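Local coordinates for Syntaxin1 (Monosiga brevicollis, PDB 2XHE), which probably acts as a SNARE protein (a SNAP receptor) in membrane fusion and vesicle transport, binding its partner SNAREs through a helical SNARE motif, at residues A63-A68 / M151-D156; E160-Y165 / Q220-S225. All blocks are in the same frame, centred on the assembly; numbering follows the deposited sequence.

Contact 1: residues A63-A68 / M151-D156; sequences AIEQVA and MTRYND
Tyr154 sets its ring carbon CG opposite the backbone N (chi1 -172°), which lays the ring beside Ile64, while Ile64 turns CG1 to the side of its own backbone N and presents CG1 and CD1 to the tyrosine. The pair is a worked example of how parallel helices fill an interface in the syntaxin N-terminal bundle, the up-down-up three-helix Habc domain, whose first and third helices meet here. Their local axes run 9° apart at a distance of 9.9 Å, and the CA atoms of Ile64 and Tyr154 are 5.9 Å from each other. Ile64 CG1 approaches the ring obliquely, 3.6 Å from Tyr154 CD1, and Ile64 CD1 rests on Tyr154 CB at 3.7 Å. The other branch of the isoleucine, CG2, meets the aliphatic part of the arginine at Arg153 CG, 3.9 Å away. Val150 and Val157, about a turn before and after Tyr154 on the same helix, also touch Ile64, and Tyr154 reaches Met94 of helix 80-116 and Leu229 of helix 214-237, so the buried pair belongs to a wider apolar core. Cut back to an alanine, Ile64 would probably leave a gap beside the Tyr154 ring and take the apolar neighbour from Arg153 CG. On the exposed flank of this core a salt bridge joins the same two helices. Arg153 bends at its second torsion and Glu65 does likewise, bringing carboxylate and guanidinium nearly into one plane. Glu65 OE2 then lies at the guanidinium edge, where it takes a weak but fairly straight bond (162°) from Arg153 NE at 3.4 Å; Glu65 OE1 stays 3.8 Å from Arg153 NH2.

Contact 2: residues E160-Y165 / Q220-S225; sequences ENKRRY and QQLERS
Asn161 makes the first, slight touch, through its backbone: its carbonyl carbon C lies 4.2 Å from Leu222 CD1. Lys162 follows and makes most of this segment's share of the contact, with its CA 6.3 Å from that of Leu222. The two helix segments cross here at -152°, their axes 9.8 Å apart. Leu222 pushes its CD1 methyl against the root of the lysine, 3.5 Å from Lys162 CB, and is buried further by His71 of helix 44-72 and Met94 of helix 80-116. Beyond this, Lys162 holds CG anti to its backbone N (chi1 173°) and stays extended to its end, which carries the ammonium past the leucine to the next residue, Glu223. There Lys162 NZ meets Glu223 OE2 at 3.2 Å in a salt bridge that includes a weak hydrogen bond, the glutamate chain folding at its second torsion to meet it. One turn on, Tyr165 packs on Ile219 and Asp218 of helix 214-237. The chemistry is that of a two-part side chain: the base of Lys162 serves the apolar seam, while its charged end pairs with an opposite charge across the helices, so charge complementarity is likely to favour this pairing.

In the fold
From the N terminus, helix 44-72 is the first to be used. Contact 1 closes a loop when the chain, having run back through helix 80-116, returns along helix 131-171 to bring 151-156 beside 63-68. Contact 2 opens further along that same helix, at 160-165, and closes after the partly unmodelled connection to helix 214-237. The loops therefore follow in series, neither nesting nor crossing, with centres about 12 Å apart, and Tyr154 packs against Ser225 between them. Helix 131-171 is the shared element: contact 1 binds it into the N-terminal bundle, contact 2 lays the helix of the SNARE-homology region against it, consistent with a closed syntaxin conformation.

Contact 1: residues A63-A68 / M151-D156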
ATOM      1  N   ALA B  63       9.498   2.746 -30.806  1.00 95.30           N
ATOM      2  CA  ALA B  63      10.809   2.701 -31.443  1.00 91.28           C
ATOM      3  C   ALA B  63      11.747   1.666 -30.809  1.00 98.71           C
ATOM      4  O   ALA B  63      12.440   0.931 -31.512  1.00111.10           O
ATOM      5  CB  ALA B  63      11.449   4.091 -31.419  1.00 78.98           C
ATOM      6  N   ILE B  64      11.776   1.624 -29.483  1.00 88.13           N
ATOM      7  CA  ILE B  64      12.616   0.676 -28.764  1.00 99.42           C
ATOM      8  C   ILE B  64      12.309  -0.767 -29.166  1.00103.27           C
ATOM      9  O   ILE B  64      13.218  -1.551 -29.440  1.00 99.27           O
ATOM     10  CB  ILE B  64      12.471   0.847 -27.219  1.00104.98           C
ATOM     11  CG1 ILE B  64      13.320   2.021 -26.725  1.00 97.02           C
ATOM     12  CG2 ILE B  64      12.869  -0.421 -26.485  1.00 99.56           C
ATOM     13  CD1 ILE B  64      12.798   2.640 -25.452  1.00 95.43           C
ATOM     14  N   GLU B  65      11.028  -1.113 -29.209  1.00112.52           N
ATOM     15  CA  GLU B  65      10.627  -2.492 -29.487  1.00120.13           C
ATOM     16  C   GLU B  65      10.787  -2.851 -30.964  1.00121.17           C
ATOM     17  O   GLU B  65      10.522  -3.981 -31.370  1.00126.20           O
ATOM     18  CB  GLU B  65       9.194  -2.756 -29.010  1.00125.45           C
ATOM     19  CG  GLU B  65       8.939  -2.393 -27.537  1.00133.47           C
ATOM     20  CD  GLU B  65       9.849  -3.133 -26.554  1.00136.80           C
ATOM     21  OE1 GLU B  65      10.309  -4.251 -26.880  1.00136.31           O
ATOM     22  OE2 GLU B  65      10.096  -2.596 -25.449  1.00136.06           O
ATOM     23  N   GLN B  66      11.234  -1.887 -31.761  1.00115.58           N
ATOM     24  CA  GLN B  66      11.543  -2.131 -33.162  1.00115.63           C
ATOM     25  C   GLN B  66      13.048  -2.281 -33.348  1.00118.64           C
ATOM     26  O   GLN B  66      13.509  -3.052 -34.189  1.00124.68           O
ATOM     27  CB  GLN B  66      11.002  -1.001 -34.040  1.00123.76           C
ATOM     28  CG  GLN B  66       9.477  -0.958 -34.134  1.00128.74           C
ATOM     29  CD  GLN B  66       8.957   0.417 -34.508  1.00128.47           C
ATOM     30  OE1 GLN B  66       9.705   1.255 -35.025  1.00131.80           O
ATOM     31  NE2 GLN B  66       7.675   0.662 -34.237  1.00119.44           N
ATOM     32  N   VAL B  67      13.813  -1.533 -32.562  1.00120.36           N
ATOM     33  CA  VAL B  67      15.254  -1.734 -32.513  1.00116.37           C
ATOM     34  C   VAL B  67      15.521  -3.139 -31.979  1.00109.85           C
ATOM     35  O   VAL B  67      16.527  -3.757 -32.302  1.00106.92           O
ATOM     36  CB  VAL B  67      15.957  -0.679 -31.629  1.00109.97           C
ATOM     37  CG1 VAL B  67      17.454  -0.894 -31.636  1.00106.12           C
ATOM     38  CG2 VAL B  67      15.628   0.724 -32.112  1.00107.17           C
ATOM     39  N   ALA B  68      14.601  -3.651 -31.169  1.00118.43           N
ATOM     40  CA  ALA B  68      14.730  -5.005 -30.641  1.00120.33           C
ATOM     41  C   ALA B  68      14.830  -6.025 -31.779  1.00130.09           C
ATOM     42  O   ALA B  68      15.802  -6.777 -31.861  1.00132.90           O
ATOM     43  CB  ALA B  68      13.568  -5.337 -29.715  1.00101.00           C
ATOM     44  N   MET B 151      13.755   4.622 -20.824  1.00 73.92           N
ATOM     45  CA  MET B 151      15.123   4.583 -21.314  1.00 78.12           C
ATOM     46  C   MET B 151      15.861   3.380 -20.767  1.00 84.48           C
ATOM     47  O   MET B 151      16.814   2.896 -21.365  1.00 91.51           O
ATOM     48  CB  MET B 151      15.866   5.872 -20.976  1.00 70.80           C
ATOM     49  CG  MET B 151      15.304   7.078 -21.715  1.00 79.70           C
ATOM     50  SD  MET B 151      14.985   6.753 -23.478  1.00100.54           S
ATOM     51  CE  MET B 151      16.580   7.168 -24.187  1.00 66.65           C
ATOM     52  N   THR B 152      15.413   2.891 -19.624  1.00 83.16           N
ATOM     53  CA  THR B 152      16.063   1.749 -19.020  1.00 87.10           C
ATOM     54  C   THR B 152      15.751   0.533 -19.862  1.00 87.82           C
ATOM     55  O   THR B 152      16.567  -0.378 -19.971  1.00 88.56           O
ATOM     56  CB  THR B 152      15.611   1.547 -17.567  1.00 87.17           C
ATOM     57  OG1 THR B 152      16.089   2.643 -16.779  1.00 93.59           O
ATOM     58  CG2 THR B 152      16.169   0.251 -17.004  1.00 80.76           C
ATOM     59  N   ARG B 153      14.568   0.529 -20.465  1.00 89.07           N
ATOM     60  CA  ARG B 153      14.193  -0.556 -21.363  1.00 91.15           C
ATOM     61  C   ARG B 153      15.125  -0.523 -22.567  1.00 92.71           C
ATOM     62  O   ARG B 153      15.615  -1.559 -23.010  1.00 90.65           O
ATOM     63  CB  ARG B 153      12.729  -0.442 -21.786  1.00 90.46           C
ATOM     64  CG  ARG B 153      12.285  -1.505 -22.772  1.00107.25           C
ATOM     65  CD  ARG B 153      12.728  -2.897 -22.338  1.00120.08           C
ATOM     66  NE  ARG B 153      12.339  -3.918 -23.311  1.00128.25           N
ATOM     67  CZ  ARG B 153      12.944  -5.095 -23.452  1.00128.53           C
ATOM     68  NH1 ARG B 153      13.983  -5.412 -22.685  1.00125.86           N
ATOM     69  NH2 ARG B 153      12.515  -5.957 -24.367  1.00127.50           N
ATOM     70  N   TYR B 154      15.386   0.683 -23.067  1.00 94.06           N
ATOM     71  CA  TYR B 154      16.330   0.897 -24.162  1.00 95.12           C
ATOM     72  C   TYR B 154      17.730   0.427 -23.763  1.00 95.70           C
ATOM     73  O   TYR B 154      18.319  -0.427 -24.420  1.00 93.66           O
ATOM     74  CB  TYR B 154      16.348   2.377 -24.547  1.00 91.47           C
ATOM     75  CG  TYR B 154      17.141   2.724 -25.791  1.00 88.49           C
ATOM     76  CD1 TYR B 154      16.920   2.065 -26.992  1.00 89.13           C
ATOM     77  CD2 TYR B 154      18.086   3.745 -25.769  1.00 92.84           C
ATOM     78  CE1 TYR B 154      17.643   2.399 -28.140  1.00 96.12           C
ATOM     79  CE2 TYR B 154      18.810   4.088 -26.906  1.00 98.45           C
ATOM     80  CZ  TYR B 154      18.586   3.414 -28.090  1.00100.06           C
ATOM     81  OH  TYR B 154      19.310   3.757 -29.217  1.00 94.09           O
ATOM     82  N   ASN B 155      18.256   0.985 -22.679  1.00 98.77           N
ATOM     83  CA  ASN B 155      19.564   0.587 -22.172  1.00 94.41           C
ATOM     84  C   ASN B 155      19.691  -0.930 -22.060  1.00 96.63           C
ATOM     85  O   ASN B 155      20.767  -1.488 -22.285  1.00 92.37           O
ATOM     86  CB  ASN B 155      19.833   1.250 -20.816  1.00 87.72           C
ATOM     87  CG  ASN B 155      21.185   0.875 -20.233  1.00 87.83           C
ATOM     88  OD1 ASN B 155      21.319  -0.149 -19.552  1.00 95.52           O
ATOM     89  ND2 ASN B 155      22.192   1.718 -20.473  1.00 84.57           N
ATOM     90  N   ASP B 156      18.589  -1.596 -21.724  1.00 99.87           N
ATOM     91  CA  ASP B 156      18.614  -3.040 -21.522  1.00104.53           C
ATOM     92  C   ASP B 156      18.694  -3.815 -22.829  1.00116.74           C
ATOM     93  O   ASP B 156      19.428  -4.793 -22.911  1.00121.35           O
ATOM     94  CB  ASP B 156      17.424  -3.507 -20.683  1.00111.52           C
ATOM     95  CG  ASP B 156      17.742  -3.554 -19.192  1.00125.81           C
ATOM     96  OD1 ASP B 156      18.921  -3.354 -18.814  1.00121.11           O
ATOM     97  OD2 ASP B 156      16.810  -3.799 -18.395  1.00135.94           O
TER

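Contact 2: residues E160-Y165 / Q220-S225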
ATOM      1  N   GLU B 160      21.903  -5.859 -23.900  1.00125.27           N
ATOM      2  CA  GLU B 160      21.438  -7.228 -24.129  1.00136.06           C
ATOM      3  C   GLU B 160      21.914  -7.744 -25.478  1.00137.86           C
ATOM      4  O   GLU B 160      22.390  -8.875 -25.586  1.00138.41           O
ATOM      5  CB  GLU B 160      19.908  -7.288 -24.061  1.00148.99           C
ATOM      6  CG  GLU B 160      19.277  -8.631 -24.416  1.00161.59           C
ATOM      7  CD  GLU B 160      17.761  -8.646 -24.190  1.00174.58           C
ATOM      8  OE1 GLU B 160      17.057  -9.395 -24.900  1.00177.62           O
ATOM      9  OE2 GLU B 160      17.271  -7.907 -23.305  1.00178.14           O
ATOM     10  N   ASN B 161      21.778  -6.904 -26.503  1.00137.27           N
ATOM     11  CA  ASN B 161      22.194  -7.260 -27.857  1.00136.49           C
ATOM     12  C   ASN B 161      23.707  -7.167 -28.062  1.00134.85           C
ATOM     13  O   ASN B 161      24.274  -7.954 -28.814  1.00138.20           O
ATOM     14  CB  ASN B 161      21.448  -6.422 -28.911  1.00131.84           C
ATOM     15  CG  ASN B 161      20.162  -7.090 -29.398  1.00127.20           C
ATOM     16  OD1 ASN B 161      19.081  -6.502 -29.343  1.00131.73           O
ATOM     17  ND2 ASN B 161      20.278  -8.321 -29.879  1.00117.89           N
ATOM     18  N   LYS B 162      24.358  -6.219 -27.390  1.00125.18           N
ATOM     19  CA  LYS B 162      25.804  -6.046 -27.531  1.00121.67           C
ATOM     20  C   LYS B 162      26.585  -7.215 -26.933  1.00126.69           C
ATOM     21  O   LYS B 162      27.709  -7.506 -27.350  1.00122.21           O
ATOM     22  CB  LYS B 162      26.265  -4.738 -26.892  1.00117.56           C
ATOM     23  CG  LYS B 162      27.777  -4.573 -26.865  1.00114.07           C
ATOM     24  CD  LYS B 162      28.197  -3.732 -25.683  1.00119.23           C
ATOM     25  CE  LYS B 162      29.598  -4.084 -25.215  1.00125.44           C
ATOM     26  NZ  LYS B 162      29.796  -3.688 -23.786  1.00128.63           N
ATOM     27  N   ARG B 163      25.986  -7.875 -25.946  1.00136.70           N
ATOM     28  CA  ARG B 163      26.603  -9.032 -25.309  1.00142.46           C
ATOM     29  C   ARG B 163      26.575 -10.239 -26.248  1.00148.85           C
ATOM     30  O   ARG B 163      27.554 -10.979 -26.344  1.00152.04           O
ATOM     31  CB  ARG B 163      25.906  -9.347 -23.980  1.00141.63           C
ATOM     32  CG  ARG B 163      26.368 -10.628 -23.297  1.00145.19           C
ATOM     33  CD  ARG B 163      25.997 -10.642 -21.810  1.00151.70           C
ATOM     34  NE  ARG B 163      24.734  -9.958 -21.531  1.00152.25           N
ATOM     35  CZ  ARG B 163      23.530 -10.459 -21.795  1.00152.12           C
ATOM     36  NH1 ARG B 163      23.410 -11.653 -22.364  1.00156.18           N
ATOM     37  NH2 ARG B 163      22.443  -9.759 -21.502  1.00144.35           N
ATOM     38  N   ARG B 164      25.457 -10.424 -26.947  1.00148.98           N
ATOM     39  CA  ARG B 164      25.330 -11.513 -27.913  1.00153.14           C
ATOM     40  C   ARG B 164      25.800 -11.103 -29.313  1.00158.83           C
ATOM     41  O   ARG B 164      25.972 -11.952 -30.188  1.00161.07           O
ATOM     42  CB  ARG B 164      23.892 -12.044 -27.964  1.00150.57           C
ATOM     43  CG  ARG B 164      22.850 -11.010 -28.356  1.00149.87           C
ATOM     44  CD  ARG B 164      21.605 -11.667 -28.941  1.00152.06           C
ATOM     45  NE  ARG B 164      21.008 -12.657 -28.046  1.00154.60           N
ATOM     46  CZ  ARG B 164      19.901 -12.461 -27.332  1.00150.35           C
ATOM     47  NH1 ARG B 164      19.437 -13.427 -26.549  1.00143.72           N
ATOM     48  NH2 ARG B 164      19.255 -11.305 -27.403  1.00148.06           N
ATOM     49  N   TYR B 165      26.005  -9.802 -29.514  1.00156.65           N
ATOM     50  CA  TYR B 165      26.548  -9.271 -30.765  1.00147.67           C
ATOM     51  C   TYR B 165      28.057  -9.410 -30.740  1.00136.97           C
ATOM     52  O   TYR B 165      28.761  -8.849 -31.574  1.00121.66           O
ATOM     53  CB  TYR B 165      26.195  -7.794 -30.914  1.00148.87           C
ATOM     54  CG  TYR B 165      25.478  -7.431 -32.192  1.00151.30           C
ATOM     55  CD1 TYR B 165      24.149  -7.781 -32.391  1.00152.44           C
ATOM     56  CD2 TYR B 165      26.121  -6.709 -33.184  1.00156.23           C
ATOM     57  CE1 TYR B 165      23.485  -7.438 -33.549  1.00159.44           C
ATOM     58  CE2 TYR B 165      25.469  -6.360 -34.344  1.00166.21           C
ATOM     59  CZ  TYR B 165      24.149  -6.727 -34.524  1.00170.93           C
ATOM     60  OH  TYR B 165      23.497  -6.381 -35.688  1.00181.34           O
ATOM     61  N   GLN B 220      30.703  -0.895 -31.404  1.00115.27           N
ATOM     62  CA  GLN B 220      31.069   0.402 -30.851  1.00120.72           C
ATOM     63  C   GLN B 220      29.922   1.408 -30.983  1.00119.60           C
ATOM     64  O   GLN B 220      29.944   2.468 -30.356  1.00118.66           O
ATOM     65  CB  GLN B 220      32.333   0.931 -31.527  1.00139.55           C
ATOM     66  CG  GLN B 220      32.161   1.190 -33.018  1.00159.44           C
ATOM     67  CD  GLN B 220      33.478   1.447 -33.729  1.00168.67           C
ATOM     68  OE1 GLN B 220      34.548   1.070 -33.241  1.00173.13           O
ATOM     69  NE2 GLN B 220      33.403   2.085 -34.895  1.00165.84           N
ATOM     70  N   GLN B 221      28.926   1.084 -31.805  1.00119.13           N
ATOM     71  CA  GLN B 221      27.701   1.881 -31.856  1.00123.06           C
ATOM     72  C   GLN B 221      26.954   1.694 -30.536  1.00119.71           C
ATOM     73  O   GLN B 221      26.725   2.647 -29.788  1.00116.58           O
ATOM     74  CB  GLN B 221      26.811   1.463 -33.035  1.00127.73           C
ATOM     75  CG  GLN B 221      26.994   2.282 -34.319  1.00135.78           C
ATOM     76  CD  GLN B 221      26.132   3.539 -34.360  1.00138.04           C
ATOM     77  OE1 GLN B 221      26.292   4.442 -33.539  1.00139.99           O
ATOM     78  NE2 GLN B 221      25.219   3.603 -35.325  1.00134.10           N
ATOM     79  N   LEU B 222      26.593   0.445 -30.256  1.00115.31           N
ATOM     80  CA  LEU B 222      25.945   0.082 -29.007  1.00114.24           C
ATOM     81  C   LEU B 222      26.704   0.616 -27.796  1.00122.62           C
ATOM     82  O   LEU B 222      26.140   0.744 -26.711  1.00132.65           O
ATOM     83  CB  LEU B 222      25.826  -1.437 -28.911  1.00109.54           C
ATOM     84  CG  LEU B 222      25.108  -2.079 -30.092  1.00116.41           C
ATOM     85  CD1 LEU B 222      24.866  -3.546 -29.822  1.00122.99           C
ATOM     86  CD2 LEU B 222      23.798  -1.365 -30.347  1.00122.85           C
ATOM     87  N   GLU B 223      27.981   0.927 -27.985  1.00120.12           N
ATOM     88  CA  GLU B 223      28.820   1.408 -26.893  1.00124.22           C
ATOM     89  C   GLU B 223      28.678   2.905 -26.627  1.00123.74           C
ATOM     90  O   GLU B 223      28.655   3.330 -25.472  1.00125.71           O
ATOM     91  CB  GLU B 223      30.289   1.045 -27.134  1.00129.72           C
ATOM     92  CG  GLU B 223      30.689  -0.323 -26.611  1.00128.06           C
ATOM     93  CD  GLU B 223      30.778  -0.376 -25.091  1.00131.82           C
ATOM     94  OE1 GLU B 223      30.054   0.387 -24.409  1.00120.89           O
ATOM     95  OE2 GLU B 223      31.578  -1.189 -24.579  1.00141.35           O
ATOM     96  N   ARG B 224      28.603   3.711 -27.683  1.00127.32           N
ATOM     97  CA  ARG B 224      28.362   5.138 -27.488  1.00125.88           C
ATOM     98  C   ARG B 224      26.874   5.370 -27.252  1.00118.84           C
ATOM     99  O   ARG B 224      26.454   6.452 -26.842  1.00117.91           O
ATOM    100  CB  ARG B 224      28.914   5.995 -28.636  1.00126.83           C
ATOM    101  CG  ARG B 224      28.608   5.495 -30.032  1.00139.49           C
ATOM    102  CD  ARG B 224      29.108   6.491 -31.073  1.00149.68           C
ATOM    103  NE  ARG B 224      29.212   5.892 -32.401  1.00155.77           N
ATOM    104  CZ  ARG B 224      30.246   5.159 -32.803  1.00155.39           C
ATOM    105  NH1 ARG B 224      31.255   4.933 -31.971  1.00149.52           N
ATOM    106  NH2 ARG B 224      30.269   4.648 -34.030  1.00154.16           N
ATOM    107  N   SER B 225      26.082   4.332 -27.498  1.00109.90           N
ATOM    108  CA  SER B 225      24.688   4.348 -27.096  1.00106.28           C
ATOM    109  C   SER B 225      24.635   4.211 -25.574  1.00107.59           C
ATOM    110  O   SER B 225      24.112   5.082 -24.881  1.00106.51           O
ATOM    111  CB  SER B 225      23.914   3.215 -27.771  1.00102.58           C
ATOM    112  OG  SER B 225      22.522   3.495 -27.790  1.00109.63           O
TER